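Local coordinates for protein geranylgeranyl pyrophosphate synthetase (Pyrococcus horikoshii, PDB 1WY0) that probably catalyses the condensation of isopentenyl diphosphate with allylic diphosphates to build the C20 isoprenoid precursor geranylgeranyl diphosphate, at residues D19-E24 with R67-A72; E123-A128 with R137-I142. All coordinates share one frame; numbering follows the deposited sequence.

Near the N terminus, the end of helix 3-25 is met again by the start of helix 69-90, and contact 1 thereby closes a long excursion that includes helices 32-40 and 49-57. Contact 2 follows only after contact 1 is complete: helix 107-126 ends, the chain turns within a few residues, and helix 132-159 packs back against it in a much shorter loop. The two closures are in series, neither nested nor crossed, yet they meet in space, their centres about 12 Å apart. Arg127 joins them, reaching Glu24 in a salt bridge and packing on Tyr70, while Pro71 rests on Ala128. Together the contacts tie helices 3-25, 69-90, 107-126 and 132-159 to one another.

Contact 1 of 2, residues D19-E24 with R67-A72; sequences DEKIFE and RAIYPA
Lys21 lies across Ile69 and Tyr70, its side chain roughly perpendicular to both. CB is directed at the 67-72 segment, and CG lands on Ile69 CG2 at 3.6 Å while also lying over one face of the tyrosine ring. A bend at chi2 (-50°) then turns the chain along the phenol end, where CD packs 3.6 Å from Tyr70 CZ. Beyond it CE stays near the ring, 4.1 Å from Tyr70 CE1. The ammonium NZ finishes 3.6 Å from Glu24 OE1, a salt bridge one helical turn along the same helix. Glu24 meets the tyrosine from another direction, with OE2 at the ring edge, in its plane, 2.7 Å from Tyr70 OH; the carboxylate is turned 72° from the ring. The same OE2 takes a salt bridge from Arg127, so cations attend both carboxylate oxygens. With alanine at Lys21, the ring would probably lose the aliphatic cover on this face, and Glu24 OE1 its lysine partner. Ile69 also touches Ile18 of helix 3-25 and Leu55 of helix 49-57. The contact is helix-on-helix packing of the end of helix 3-25 on the first turn of helix 69-90, within the all-alpha fold of polyprenyl synthetases.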
loop_
_atom_site.group_PDB
_atom_site.type_symbol
_atom_site.label_atom_id
_atom_site.label_comp_id
_atom_site.label_asym_id
_atom_site.label_seq_id
_atom_site.Cartn_x
_atom_site.Cartn_y
_atom_site.Cartn_z
ATOM N N ASP A 19 15.602 14.026 5.732
ATOM C CA ASP A 19 14.413 14.843 5.555
ATOM C C ASP A 19 14.325 15.584 4.232
ATOM O O ASP A 19 13.238 15.735 3.688
ATOM C CB ASP A 19 14.248 15.821 6.724
ATOM C CG ASP A 19 13.618 15.160 7.932
ATOM O OD1 ASP A 19 12.788 14.252 7.726
ATOM O OD2 ASP A 19 13.932 15.544 9.077
ATOM N N GLU A 20 15.452 16.050 3.708
ATOM C CA GLU A 20 15.418 16.750 2.431
ATOM C C GLU A 20 14.904 15.774 1.370
ATOM O O GLU A 20 14.027 16.108 0.578
ATOM C CB GLU A 20 16.818 17.245 2.050
ATOM C CG GLU A 20 17.338 18.407 2.903
ATOM C CD GLU A 20 18.720 18.874 2.471
ATOM O OE1 GLU A 20 18.873 20.084 2.177
ATOM O OE2 GLU A 20 19.651 18.035 2.413
ATOM N N LYS A 21 15.440 14.558 1.371
ATOM C CA LYS A 21 15.029 13.548 0.400
ATOM C C LYS A 21 13.563 13.161 0.540
ATOM O O LYS A 21 12.860 12.991 -0.458
ATOM C CB LYS A 21 15.911 12.302 0.519
ATOM C CG LYS A 21 17.351 12.538 0.097
ATOM C CD LYS A 21 17.421 13.213 -1.262
ATOM C CE LYS A 21 18.848 13.638 -1.611
ATOM N NZ LYS A 21 18.885 14.381 -2.906
ATOM N N ILE A 22 13.103 13.028 1.778
ATOM C CA ILE A 22 11.719 12.673 2.025
ATOM C C ILE A 22 10.774 13.691 1.412
ATOM O O ILE A 22 9.867 13.339 0.660
ATOM C CB ILE A 22 11.414 12.581 3.541
ATOM C CG1 ILE A 22 11.955 11.262 4.098
ATOM C CG2 ILE A 22 9.910 12.702 3.785
ATOM C CD1 ILE A 22 11.756 11.097 5.578
ATOM N N PHE A 23 10.997 14.961 1.719
ATOM C CA PHE A 23 10.120 15.999 1.214
ATOM C C PHE A 23 10.289 16.388 -0.245
ATOM O O PHE A 23 9.545 17.220 -0.753
ATOM C CB PHE A 23 10.199 17.216 2.132
ATOM C CG PHE A 23 9.579 16.967 3.479
ATOM C CD1 PHE A 23 8.224 16.664 3.584
ATOM C CD2 PHE A 23 10.353 16.970 4.632
ATOM C CE1 PHE A 23 7.652 16.362 4.808
ATOM C CE2 PHE A 23 9.790 16.669 5.867
ATOM C CZ PHE A 23 8.436 16.363 5.954
ATOM N N GLU A 24 11.257 15.793 -0.930
ATOM C CA GLU A 24 11.398 16.095 -2.342
ATOM C C GLU A 24 10.594 15.015 -3.056
ATOM O O GLU A 24 10.183 15.181 -4.205
ATOM C CB GLU A 24 12.864 16.091 -2.785
ATOM C CG GLU A 24 13.468 14.745 -3.115
ATOM C CD GLU A 24 14.853 14.898 -3.723
ATOM O OE1 GLU A 24 15.622 15.748 -3.221
ATOM O OE2 GLU A 24 15.171 14.172 -4.693
ATOM N N ARG A 67 25.547 6.745 0.318
ATOM C CA ARG A 67 24.912 5.992 -0.752
ATOM C C ARG A 67 23.690 5.212 -0.262
ATOM O O ARG A 67 22.931 4.642 -1.037
ATOM C CB ARG A 67 25.960 5.084 -1.398
ATOM C CG ARG A 67 26.998 5.913 -2.159
ATOM C CD ARG A 67 28.099 5.057 -2.799
ATOM N NE ARG A 67 27.569 4.277 -3.923
ATOM C CZ ARG A 67 27.517 4.868 -5.131
ATOM N NH1 ARG A 67 27.947 6.108 -5.292
ATOM N NH2 ARG A 67 27.031 4.187 -6.171
ATOM N N ALA A 68 23.520 5.194 1.077
ATOM C CA ALA A 68 22.362 4.519 1.653
ATOM C C ALA A 68 21.256 5.502 2.052
ATOM O O ALA A 68 20.429 5.234 2.919
ATOM C CB ALA A 68 22.829 3.743 2.887
ATOM N N ILE A 69 21.246 6.674 1.392
ATOM C CA ILE A 69 20.271 7.703 1.773
ATOM C C ILE A 69 18.859 7.387 1.258
ATOM O O ILE A 69 17.871 7.365 1.984
ATOM C CB ILE A 69 20.737 9.050 1.211
ATOM C CG1 ILE A 69 22.000 9.527 1.933
ATOM C CG2 ILE A 69 19.648 10.111 1.457
ATOM C CD1 ILE A 69 21.770 9.719 3.436
ATOM N N TYR A 70 18.691 7.131 -0.037
ATOM C CA TYR A 70 17.358 6.825 -0.548
ATOM C C TYR A 70 16.797 5.519 0.009
ATOM O O TYR A 70 15.592 5.399 0.227
ATOM C CB TYR A 70 17.345 6.806 -2.074
ATOM C CG TYR A 70 17.148 8.174 -2.676
ATOM C CD1 TYR A 70 18.232 8.944 -3.088
ATOM C CD2 TYR A 70 15.868 8.702 -2.836
ATOM C CE1 TYR A 70 18.047 10.201 -3.648
ATOM C CE2 TYR A 70 15.671 9.958 -3.392
ATOM C CZ TYR A 70 16.767 10.704 -3.801
ATOM O OH TYR A 70 16.571 11.945 -4.368
ATOM N N PRO A 71 17.654 4.509 0.219
ATOM C CA PRO A 71 17.144 3.250 0.768
ATOM C C PRO A 71 16.694 3.452 2.213
ATOM O O PRO A 71 15.794 2.765 2.696
ATOM C CB PRO A 71 18.350 2.321 0.660
ATOM C CG PRO A 71 18.982 2.785 -0.597
ATOM C CD PRO A 71 18.949 4.288 -0.449
ATOM N N ALA A 72 17.337 4.391 2.904
ATOM C CA ALA A 72 16.986 4.701 4.286
ATOM C C ALA A 72 15.672 5.475 4.242
ATOM O O ALA A 72 14.813 5.311 5.103
ATOM C CB ALA A 72 18.064 5.549 4.933
#

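Contact 2 of 2, residues E123-A128 with R137-I142; sequences EAVARA and RVLEVI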
loop_
_atom_site.group_PDB
_atom_site.type_symbol
_atom_site.label_atom_id
_atom_site.label_comp_id
_atom_site.label_asym_id
_atom_site.label_seq_id
_atom_site.Cartn_x
_atom_site.Cartn_y
_atom_site.Cartn_z
ATOM N N GLU A 123 9.679 4.241 -4.816
ATOM C CA GLU A 123 10.272 5.145 -5.759
ATOM C C GLU A 123 11.594 5.607 -5.211
ATOM O O GLU A 123 12.546 5.841 -5.943
ATOM C CB GLU A 123 9.357 6.342 -5.940
ATOM C CG GLU A 123 9.784 7.183 -7.136
ATOM C CD GLU A 123 9.230 8.581 -7.004
ATOM O OE1 GLU A 123 8.087 8.722 -6.602
ATOM O OE2 GLU A 123 9.940 9.524 -7.339
ATOM N N ALA A 124 11.708 5.649 -3.884
ATOM C CA ALA A 124 12.970 5.968 -3.218
ATOM C C ALA A 124 13.974 4.841 -3.444
ATOM O O ALA A 124 15.154 5.089 -3.657
ATOM C CB ALA A 124 12.744 6.165 -1.720
ATOM N N VAL A 125 13.501 3.602 -3.384
ATOM C CA VAL A 125 14.367 2.452 -3.604
ATOM C C VAL A 125 14.948 2.494 -5.014
ATOM O O VAL A 125 16.117 2.187 -5.217
ATOM C CB VAL A 125 13.596 1.129 -3.441
ATOM C CG1 VAL A 125 14.465 -0.040 -3.878
ATOM C CG2 VAL A 125 13.178 0.950 -1.995
ATOM N N ALA A 126 14.120 2.866 -5.985
ATOM C CA ALA A 126 14.554 2.936 -7.368
ATOM C C ALA A 126 15.628 4.007 -7.577
ATOM O O ALA A 126 16.611 3.762 -8.271
ATOM C CB ALA A 126 13.353 3.201 -8.274
ATOM N N ARG A 127 15.447 5.184 -6.976
ATOM C CA ARG A 127 16.418 6.275 -7.102
ATOM C C ARG A 127 17.785 5.986 -6.478
ATOM O O ARG A 127 18.719 6.765 -6.650
ATOM C CB ARG A 127 15.875 7.563 -6.474
ATOM C CG ARG A 127 14.691 8.174 -7.187
ATOM C CD ARG A 127 14.405 9.551 -6.628
ATOM N NE ARG A 127 13.271 10.194 -7.278
ATOM C CZ ARG A 127 12.881 11.438 -7.025
ATOM N NH1 ARG A 127 13.537 12.172 -6.138
ATOM N NH2 ARG A 127 11.824 11.942 -7.647
ATOM N N ALA A 128 17.912 4.883 -5.748
ATOM C CA ALA A 128 19.185 4.552 -5.113
ATOM C C ALA A 128 20.310 4.447 -6.142
ATOM O O ALA A 128 20.081 4.063 -7.291
ATOM C CB ALA A 128 19.062 3.240 -4.343
ATOM N N ARG A 137 19.175 -6.833 -4.143
ATOM C CA ARG A 137 19.150 -7.478 -2.831
ATOM C C ARG A 137 18.548 -6.567 -1.754
ATOM O O ARG A 137 18.090 -7.018 -0.713
ATOM C CB ARG A 137 20.589 -7.854 -2.457
ATOM C CG ARG A 137 20.640 -8.768 -1.229
ATOM C CD ARG A 137 22.071 -8.996 -0.715
ATOM N NE ARG A 137 22.032 -9.806 0.506
ATOM C CZ ARG A 137 23.184 -10.063 1.156
ATOM N NH1 ARG A 137 24.333 -9.591 0.704
ATOM N NH2 ARG A 137 23.150 -10.797 2.269
ATOM N N VAL A 138 18.542 -5.263 -2.005
ATOM C CA VAL A 138 17.964 -4.303 -1.068
ATOM C C VAL A 138 16.447 -4.300 -1.258
ATOM O O VAL A 138 15.694 -4.319 -0.291
ATOM C CB VAL A 138 18.516 -2.873 -1.309
ATOM C CG1 VAL A 138 17.722 -1.855 -0.495
ATOM C CG2 VAL A 138 19.987 -2.808 -0.910
ATOM N N LEU A 139 16.010 -4.282 -2.512
ATOM C CA LEU A 139 14.590 -4.293 -2.832
ATOM C C LEU A 139 13.938 -5.518 -2.211
ATOM O O LEU A 139 12.833 -5.432 -1.681
ATOM C CB LEU A 139 14.382 -4.327 -4.346
ATOM C CG LEU A 139 12.954 -4.554 -4.865
ATOM C CD1 LEU A 139 12.075 -3.380 -4.503
ATOM C CD2 LEU A 139 12.980 -4.742 -6.363
ATOM N N GLU A 140 14.632 -6.652 -2.267
ATOM C CA GLU A 140 14.108 -7.903 -1.736
ATOM C C GLU A 140 14.064 -7.992 -0.213
ATOM O O GLU A 140 13.271 -8.753 0.346
ATOM C CB GLU A 140 14.891 -9.090 -2.314
ATOM C CG GLU A 140 14.637 -10.402 -1.596
ATOM C CD GLU A 140 15.111 -11.615 -2.384
ATOM O OE1 GLU A 140 16.096 -11.489 -3.149
ATOM O OE2 GLU A 140 14.503 -12.699 -2.228
ATOM N N VAL A 141 14.919 -7.231 0.459
ATOM C CA VAL A 141 14.927 -7.221 1.915
ATOM C C VAL A 141 13.750 -6.366 2.373
ATOM O O VAL A 141 13.044 -6.696 3.323
ATOM C CB VAL A 141 16.219 -6.583 2.476
ATOM C CG1 VAL A 141 15.986 -6.125 3.907
ATOM C CG2 VAL A 141 17.366 -7.580 2.429
ATOM N N ILE A 142 13.551 -5.259 1.678
ATOM C CA ILE A 142 12.484 -4.336 2.006
ATOM C C ILE A 142 11.126 -4.961 1.717
ATOM O O ILE A 142 10.184 -4.770 2.465
ATOM C CB ILE A 142 12.673 -3.017 1.232
ATOM C CG1 ILE A 142 13.907 -2.282 1.791
ATOM C CG2 ILE A 142 11.421 -2.159 1.327
ATOM C CD1 ILE A 142 14.251 -0.957 1.083
#
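Val125 points at helix 132-159 and divides its two methyl groups between Leu139 and Ile142. CG1 lies anti to the backbone N (chi1 172°) and meets Leu139 CD1 at 4.2 Å, the two side chains set nearly square to each other. CG2 takes the closer approach, 3.8 Å to Ile142 CD1. There the geometry differs: the valine and isoleucine side chains lie alongside each other, pointing opposite ways, and the extended isoleucine chain (chi2 178°) delivers its terminal methyl to the contact. Val125 and Leu139 are also the residues of nearest backbone approach, their CA atoms 6.8 Å apart. The helices run roughly antiparallel as the arms of a helical hairpin, whose turn is tied down where Lys135 NZ hydrogen-bonds to the carbonyl oxygens of Ala126 and Ala128. Ala74 and Ile78 of helix 69-90 add to the apolar surroundings of Val125 and Ile142. Leu139 also packs on Ala126 of the second subunit, linking the hairpin to the dimer interface. The contact between the segments is purely hydrocarbon, so it probably rests on burial and close packing of methyl groups rather than on directional bonds, while Lys135 supplies polar ties at the turn.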